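PDB 6IUY: glycerol-3-phosphate dehydrogenase [NAD(+)] from Dunaliella salina, which probably reduces dihydroxyacetone phosphate with NADH to glycerol 3-phosphate and, with its fused phosphatase domain, enables direct conversion of dihydroxyacetone phosphate to glycerol. Local coordinates for residues Ala119-Ala123 against Arg124-Val128; Lys361-Ala365 against Ala366-Gly370; Gln390-Ser393 against Gln394-Arg398. All blocks are in the same frame, centred on the assembly; numbering follows the deposited sequence.

Interaction 1 of 3, residues Ala119-Ala123 against Arg124-Val128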
loop_
_atom_site.group_PDB
_atom_site.type_symbol
_atom_site.label_atom_id
_atom_site.label_comp_id
_atom_site.label_asym_id
_atom_site.label_seq_id
_atom_site.Cartn_x
_atom_site.Cartn_y
_atom_site.Cartn_z
ATOM N N ALA A 119 24.150 -24.415 -19.482
ATOM C CA ALA A 119 24.025 -22.952 -19.428
ATOM C C ALA A 119 22.702 -22.473 -20.014
ATOM O O ALA A 119 22.044 -21.595 -19.454
ATOM C CB ALA A 119 25.175 -22.292 -20.153
ATOM N N ALA A 120 22.322 -23.055 -21.147
ATOM C CA ALA A 120 21.071 -22.726 -21.797
ATOM C C ALA A 120 19.877 -23.027 -20.889
ATOM O O ALA A 120 18.956 -22.208 -20.758
ATOM C CB ALA A 120 20.944 -23.489 -23.110
ATOM N N LEU A 121 19.883 -24.209 -20.277
ATOM C CA LEU A 121 18.790 -24.602 -19.394
ATOM C C LEU A 121 18.674 -23.599 -18.236
ATOM O O LEU A 121 17.587 -23.104 -17.945
ATOM C CB LEU A 121 18.991 -26.033 -18.870
ATOM C CG LEU A 121 18.897 -27.157 -19.914
ATOM C CD1 LEU A 121 19.523 -28.440 -19.387
ATOM C CD2 LEU A 121 17.448 -27.413 -20.344
ATOM N N LYS A 122 19.785 -23.270 -17.598
ATOM C CA LYS A 122 19.714 -22.373 -16.451
ATOM C C LYS A 122 19.241 -20.961 -16.881
ATOM O O LYS A 122 18.491 -20.302 -16.162
ATOM C CB LYS A 122 21.071 -22.334 -15.734
ATOM C CG LYS A 122 21.529 -23.742 -15.280
ATOM C CD LYS A 122 22.680 -23.742 -14.281
ATOM C CE LYS A 122 22.183 -23.479 -12.873
ATOM N NZ LYS A 122 23.276 -23.654 -11.881
ATOM N N ALA A 123 19.648 -20.533 -18.074
ATOM C CA ALA A 123 19.314 -19.210 -18.588
ATOM C C ALA A 123 17.819 -19.022 -18.781
ATOM O O ALA A 123 17.334 -17.891 -18.733
ATOM C CB ALA A 123 20.043 -18.950 -19.905
ATOM N N ARG A 124 17.080 -20.108 -19.006
ATOM C CA ARG A 124 15.621 -19.997 -19.078
ATOM C C ARG A 124 14.905 -20.570 -17.839
ATOM O O ARG A 124 13.738 -20.975 -17.910
ATOM C CB ARG A 124 15.094 -20.679 -20.343
ATOM C CG ARG A 124 15.109 -22.190 -20.304
ATOM C CD ARG A 124 14.672 -22.759 -21.651
ATOM N NE ARG A 124 15.635 -22.427 -22.695
ATOM C CZ ARG A 124 15.377 -22.507 -23.992
ATOM N NH1 ARG A 124 14.180 -22.899 -24.394
ATOM N NH2 ARG A 124 16.306 -22.194 -24.884
ATOM N N GLY A 125 15.600 -20.602 -16.705
ATOM C CA GLY A 125 14.967 -20.997 -15.457
ATOM C C GLY A 125 14.674 -22.476 -15.257
ATOM O O GLY A 125 13.976 -22.841 -14.317
ATOM N N VAL A 126 15.180 -23.339 -16.129
ATOM C CA VAL A 126 15.101 -24.776 -15.856
ATOM C C VAL A 126 16.141 -25.108 -14.783
ATOM O O VAL A 126 17.307 -24.764 -14.934
ATOM C CB VAL A 126 15.337 -25.614 -17.124
ATOM C CG1 VAL A 126 15.337 -27.113 -16.803
ATOM C CG2 VAL A 126 14.264 -25.316 -18.151
ATOM N N GLU A 127 15.734 -25.738 -13.684
ATOM C CA GLU A 127 16.727 -26.116 -12.670
ATOM C C GLU A 127 17.458 -27.395 -13.056
ATOM O O GLU A 127 16.853 -28.363 -13.521
ATOM C CB GLU A 127 16.098 -26.281 -11.277
ATOM C CG GLU A 127 16.277 -25.029 -10.400
ATOM C CD GLU A 127 17.204 -25.246 -9.217
ATOM O OE1 GLU A 127 16.735 -25.828 -8.222
ATOM O OE2 GLU A 127 18.387 -24.828 -9.265
ATOM N N VAL A 128 18.766 -27.379 -12.851
ATOM C CA VAL A 128 19.621 -28.482 -13.240
ATOM C C VAL A 128 20.190 -29.184 -12.011
ATOM O O VAL A 128 20.671 -28.537 -11.069
ATOM C CB VAL A 128 20.763 -27.995 -14.157
ATOM C CG1 VAL A 128 21.869 -29.050 -14.264
ATOM C CG2 VAL A 128 20.194 -27.628 -15.535
#
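L121 lays its side chain across two valines that follow the end of its helix: its CB sits 3.9 Å from V128 CG2, where the chains cross at about a right angle, and 4.1 Å from V126 CB. Further out, CD1 meets the same V128 methyl, and CD2 comes beside V126 CG1. A leucine suits this place because its forked end can touch both valines at once, and V38 and F40 of strand 37-40 also pack on it. K122 contributes only its aliphatic root, with CG 4.1 Å from V128 CG2.

The backbone bends back in a Schellman motif, which closes helix 114-123 and sends the chain into strand 127-131 of the parallel sheet of the haloacid dehalogenase-like domain. V126 N bonds to L121 O at 3.0 Å and G125 N to K122 O at 3.0 Å. G125 is the C-prime residue; its positive phi (75°) is a backbone conformation that glycine adopts most easily. L121 O is gripped twice, since R124 N also donates to it at 3.2 Å, and the two N-H groups arrive from opposite faces of the carbonyl plane.

R124 folds over this turn. With CG set between the backbone N and the carbonyl carbon (chi1 74°) and a second bend at chi3, the chain runs back along the last helical turn, bringing CG 3.5 Å from L121 O and the guanidinium, edge-on, close to A120 O. NE is buried there without a hydrogen-bond partner. Arginine has the length for this: its methylenes pad the helix end while NH1 and NH2 reach and hydrogen-bond the carbonyl oxygens of K255, just ahead of strand 257-262, and G287.

Interaction 2 of 3, residues Lys361-Ala365 against Ala366-Gly370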
loop_
_atom_site.group_PDB
_atom_site.type_symbol
_atom_site.label_atom_id
_atom_site.label_comp_id
_atom_site.label_asym_id
_atom_site.label_seq_id
_atom_site.Cartn_x
_atom_site.Cartn_y
_atom_site.Cartn_z
ATOM N N LYS A 361 -11.442 -11.138 -31.091
ATOM C CA LYS A 361 -12.404 -11.805 -31.961
ATOM C C LYS A 361 -11.799 -12.167 -33.333
ATOM O O LYS A 361 -12.077 -13.232 -33.859
ATOM C CB LYS A 361 -13.650 -10.939 -32.169
ATOM C CG LYS A 361 -14.727 -11.066 -31.094
ATOM C CD LYS A 361 -15.986 -10.271 -31.507
ATOM C CE LYS A 361 -15.615 -8.861 -32.012
ATOM N NZ LYS A 361 -16.759 -8.027 -32.500
ATOM N N GLN A 362 -10.995 -11.275 -33.913
ATOM C CA GLN A 362 -10.326 -11.541 -35.186
ATOM C C GLN A 362 -9.365 -12.707 -35.062
ATOM O O GLN A 362 -9.347 -13.573 -35.915
ATOM C CB GLN A 362 -9.542 -10.328 -35.693
ATOM C CG GLN A 362 -10.372 -9.175 -36.240
ATOM C CD GLN A 362 -9.498 -8.012 -36.721
ATOM O OE1 GLN A 362 -8.533 -8.201 -37.475
ATOM N NE2 GLN A 362 -9.834 -6.802 -36.276
ATOM N N LEU A 363 -8.542 -12.705 -34.014
ATOM C CA LEU A 363 -7.573 -13.778 -33.809
ATOM C C LEU A 363 -8.221 -15.141 -33.538
ATOM O O LEU A 363 -7.654 -16.176 -33.903
ATOM C CB LEU A 363 -6.629 -13.431 -32.655
ATOM C CG LEU A 363 -5.678 -12.258 -32.881
ATOM C CD1 LEU A 363 -4.942 -11.939 -31.598
ATOM C CD2 LEU A 363 -4.692 -12.549 -34.011
ATOM N N ALA A 364 -9.373 -15.137 -32.870
ATOM C CA ALA A 364 -10.119 -16.357 -32.574
ATOM C C ALA A 364 -10.594 -17.014 -33.871
ATOM O O ALA A 364 -10.243 -18.164 -34.165
ATOM C CB ALA A 364 -11.320 -16.054 -31.663
ATOM N N ALA A 365 -11.415 -16.263 -34.611
ATOM C CA ALA A 365 -11.895 -16.614 -35.950
ATOM C C ALA A 365 -10.808 -17.181 -36.859
ATOM O O ALA A 365 -11.065 -18.111 -37.605
ATOM C CB ALA A 365 -12.529 -15.388 -36.612
ATOM N N ALA A 366 -9.599 -16.631 -36.804
ATOM C CA ALA A 366 -8.499 -17.122 -37.641
ATOM C C ALA A 366 -7.887 -18.422 -37.136
ATOM O O ALA A 366 -7.163 -19.087 -37.874
ATOM C CB ALA A 366 -7.410 -16.070 -37.765
ATOM N N ARG A 367 -8.149 -18.765 -35.878
ATOM C CA ARG A 367 -7.626 -19.999 -35.294
ATOM C C ARG A 367 -6.122 -20.049 -35.390
ATOM O O ARG A 367 -5.533 -21.093 -35.629
ATOM C CB ARG A 367 -8.240 -21.225 -35.981
ATOM C CG ARG A 367 -9.757 -21.308 -35.835
ATOM C CD ARG A 367 -10.347 -22.448 -36.645
ATOM N NE ARG A 367 -11.797 -22.539 -36.466
ATOM C CZ ARG A 367 -12.572 -23.465 -37.031
ATOM N NH1 ARG A 367 -12.043 -24.395 -37.822
ATOM N NH2 ARG A 367 -13.881 -23.459 -36.806
ATOM N N VAL A 368 -5.497 -18.900 -35.208
ATOM C CA VAL A 368 -4.069 -18.782 -35.413
ATOM C C VAL A 368 -3.313 -18.828 -34.074
ATOM O O VAL A 368 -2.088 -18.946 -34.046
ATOM C CB VAL A 368 -3.761 -17.484 -36.190
ATOM C CG1 VAL A 368 -4.172 -16.264 -35.384
ATOM C CG2 VAL A 368 -2.308 -17.415 -36.598
ATOM N N VAL A 369 -4.043 -18.754 -32.964
ATOM C CA VAL A 369 -3.399 -18.793 -31.650
ATOM C C VAL A 369 -3.419 -20.212 -31.068
ATOM O O VAL A 369 -4.433 -20.636 -30.521
ATOM C CB VAL A 369 -4.075 -17.807 -30.646
ATOM C CG1 VAL A 369 -3.499 -17.991 -29.256
ATOM C CG2 VAL A 369 -3.884 -16.354 -31.097
ATOM N N GLY A 370 -2.308 -20.939 -31.194
ATOM C CA GLY A 370 -2.179 -22.258 -30.584
ATOM C C GLY A 370 -2.401 -22.200 -29.077
ATOM O O GLY A 370 -2.116 -21.181 -28.454
#
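L363 and V368 touch through single methyls, L363 CD2 lying 4.0 Å from V368 CG1 as the two chains pass at a slant; nearer the backbone, L363 CB is 4.3 Å from V369 CG2. These contacts accompany the Schellman motif that ends helix 356-366, the helix of the beta-alpha-beta crossover from strand 346-349 to strand 374-377 in the NAD-binding, Rossmann-type half of the enzyme.

The turn holds the patch together through the backbone. A366 N keeps the helical pattern, bonding to Q362 O at 3.2 Å. R367 N then draws tighter, reaching A364 O at 2.8 Å from above the carbonyl plane, and adds a weak bond to L363 O. R367 has a positive phi (57°), the left-handed helical conformation that reverses the chain; glycine enters it most easily, but arginine also tolerates it. The extended R367 chain leads away from the helix, and its CG passes 3.6 Å from A364 O; the residue is exposed, and a long charged chain is at home there. The small A364 and A365 fit the last turn, A364 lying against I399 of helix 392-400.

Further out, L363 packs on V341, F349 and L400, so its buried side chain seats the helix on the sheet and on its neighbours, while V369 rests on L347 and V368 on R342. V368 places CG1 between its own backbone N and carbonyl carbon (chi1 63°), which turns that methyl back toward the helix, 3.8 Å from L363 O.

Interaction 3 of 3, residues Gln390-Ser393 against Gln394-Arg398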
loop_
_atom_site.group_PDB
_atom_site.type_symbol
_atom_site.label_atom_id
_atom_site.label_comp_id
_atom_site.label_asym_id
_atom_site.label_seq_id
_atom_site.Cartn_x
_atom_site.Cartn_y
_atom_site.Cartn_z
ATOM N N GLN A 390 -14.829 -7.105 -17.246
ATOM C CA GLN A 390 -13.927 -8.047 -17.894
ATOM C C GLN A 390 -12.638 -7.309 -18.225
ATOM O O GLN A 390 -12.635 -6.430 -19.089
ATOM C CB GLN A 390 -14.566 -8.643 -19.158
ATOM C CG GLN A 390 -13.619 -9.473 -20.010
ATOM C CD GLN A 390 -14.279 -10.043 -21.269
ATOM O OE1 GLN A 390 -14.655 -9.308 -22.185
ATOM N NE2 GLN A 390 -14.415 -11.364 -21.315
ATOM N N LEU A 391 -11.548 -7.628 -17.531
ATOM C CA LEU A 391 -10.278 -6.959 -17.808
ATOM C C LEU A 391 -9.621 -7.617 -19.020
ATOM O O LEU A 391 -10.031 -8.693 -19.451
ATOM C CB LEU A 391 -9.347 -7.005 -16.594
ATOM C CG LEU A 391 -10.003 -6.449 -15.330
ATOM C CD1 LEU A 391 -9.064 -6.480 -14.125
ATOM C CD2 LEU A 391 -10.509 -5.048 -15.613
ATOM N N ILE A 392 -8.595 -6.991 -19.573
ATOM C CA ILE A 392 -8.048 -7.522 -20.805
ATOM C C ILE A 392 -7.557 -8.961 -20.635
ATOM O O ILE A 392 -7.761 -9.799 -21.524
ATOM C CB ILE A 392 -6.916 -6.662 -21.341
ATOM C CG1 ILE A 392 -7.389 -5.215 -21.442
ATOM C CG2 ILE A 392 -6.472 -7.192 -22.734
ATOM C CD1 ILE A 392 -8.806 -5.096 -22.001
ATOM N N SER A 393 -6.935 -9.265 -19.501
ATOM C CA SER A 393 -6.386 -10.598 -19.320
ATOM C C SER A 393 -7.511 -11.639 -19.251
ATOM O O SER A 393 -7.340 -12.771 -19.700
ATOM C CB SER A 393 -5.508 -10.669 -18.075
ATOM O OG SER A 393 -6.279 -11.012 -16.937
ATOM N N GLN A 394 -8.669 -11.258 -18.721
ATOM C CA GLN A 394 -9.783 -12.191 -18.687
ATOM C C GLN A 394 -10.370 -12.327 -20.082
ATOM O O GLN A 394 -10.923 -13.364 -20.428
ATOM C CB GLN A 394 -10.872 -11.746 -17.703
ATOM C CG GLN A 394 -10.373 -11.405 -16.293
ATOM C CD GLN A 394 -11.477 -10.811 -15.427
ATOM O OE1 GLN A 394 -12.039 -9.759 -15.740
ATOM N NE2 GLN A 394 -11.817 -11.505 -14.355
ATOM N N MET A 395 -10.250 -11.271 -20.878
ATOM C CA MET A 395 -10.776 -11.262 -22.233
ATOM C C MET A 395 -9.960 -12.194 -23.114
ATOM O O MET A 395 -10.506 -12.926 -23.935
ATOM C CB MET A 395 -10.758 -9.847 -22.802
ATOM C CG MET A 395 -11.187 -9.765 -24.244
ATOM S SD MET A 395 -10.912 -8.117 -24.918
ATOM C CE MET A 395 -12.062 -7.156 -23.951
ATOM N N VAL A 396 -8.648 -12.181 -22.917
ATOM C CA VAL A 396 -7.758 -13.000 -23.714
ATOM C C VAL A 396 -7.948 -14.477 -23.411
ATOM O O VAL A 396 -7.986 -15.315 -24.320
ATOM C CB VAL A 396 -6.303 -12.606 -23.486
ATOM C CG1 VAL A 396 -5.363 -13.687 -24.030
ATOM C CG2 VAL A 396 -6.032 -11.255 -24.131
ATOM N N SER A 397 -8.085 -14.794 -22.131
ATOM C CA SER A 397 -8.286 -16.174 -21.707
ATOM C C SER A 397 -9.597 -16.735 -22.237
ATOM O O SER A 397 -9.627 -17.810 -22.819
ATOM C CB SER A 397 -8.254 -16.276 -20.175
ATOM O OG SER A 397 -6.947 -16.015 -19.691
ATOM N N ARG A 398 -10.680 -16.003 -22.035
ATOM C CA ARG A 398 -11.980 -16.477 -22.446
ATOM C C ARG A 398 -12.097 -16.656 -23.964
ATOM O O ARG A 398 -12.665 -17.635 -24.429
ATOM C CB ARG A 398 -13.070 -15.527 -21.952
ATOM C CG ARG A 398 -14.448 -15.846 -22.526
ATOM C CD ARG A 398 -15.524 -15.001 -21.881
ATOM N NE ARG A 398 -15.608 -15.268 -20.446
ATOM C CZ ARG A 398 -16.368 -16.220 -19.914
ATOM N NH1 ARG A 398 -17.110 -16.990 -20.702
ATOM N NH2 ARG A 398 -16.385 -16.402 -18.600
HETATM O O HOH W 1 -14.683 -12.868 -18.626
#
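Q390 stretches its side chain along the start of helix 392-400, passing M395 at about a right angle, with CD 3.8 Å from M395 CB and OE1 3.8 Å from M395 CE. L391 is the N-cap of this helix, and Q394, at N3, makes one of the two bonds of a capping box, the one from the N3 side chain back to the N-cap N-H. L391 being a leucine, it offers no polar side chain for the reciprocal bond; Q394 OE1 accepts L391 N at 2.8 Å, almost straight (166°), in the amide plane and on a lone pair. Q394 can do this because CG lies anti to its carbonyl carbon (chi1 -51°) and the chain then runs back extended. Its neutral amide thus does what a glutamate does in the classic box, while L391 O takes M395 N at 3.0 Å to start the helical bonding.

The Q390 chain is fully drawn out, CG opposite the backbone N (chi1 171°), which carries its amide past M395 to R398. OE1 accepts a bond from R383 NE on the adjoining strand, and NE2 donates to a water at 3.1 Å, which also takes R398 NE. With an alanine here, the water and R383 NE would probably each lose a partner, and the flank of M395 would be left uncovered.

M395 is also laid out, bending only at chi3, and its CE comes beside I392 CD1; flexible, unbranched methionine lies against M356, H357 and C360 of helix 356-366. The hydroxyl of buried S393 is hydrogen-bonded to E458 OE1, and that of S397 to I402 O. R398 runs out straight through its first two torsions, which puts CD 3.8 Å from Q390 NE2; the bend at the third then turns NE aside, toward the shared water.

The three contacts lie in series along the chain and none touches another. Interaction 1 belongs to the phosphatase-like half, where the V128 side chain is about 11 Å from that of the magnesium ligand D41. It lies far from the other two: its centre is 32 Å from that of interaction 2 and 31 Å from that of interaction 3. Those two share the NAD-binding half, with centres 15 Å and nearest atoms about 7 Å apart, and their helices pack together where helix 392-400 meets helix 356-366. Both lie near the cofactor: the side chains of Q362 and I392 are each about 7 Å from bound NAD, and that of I392 about 11 Å from dihydroxyacetone phosphate.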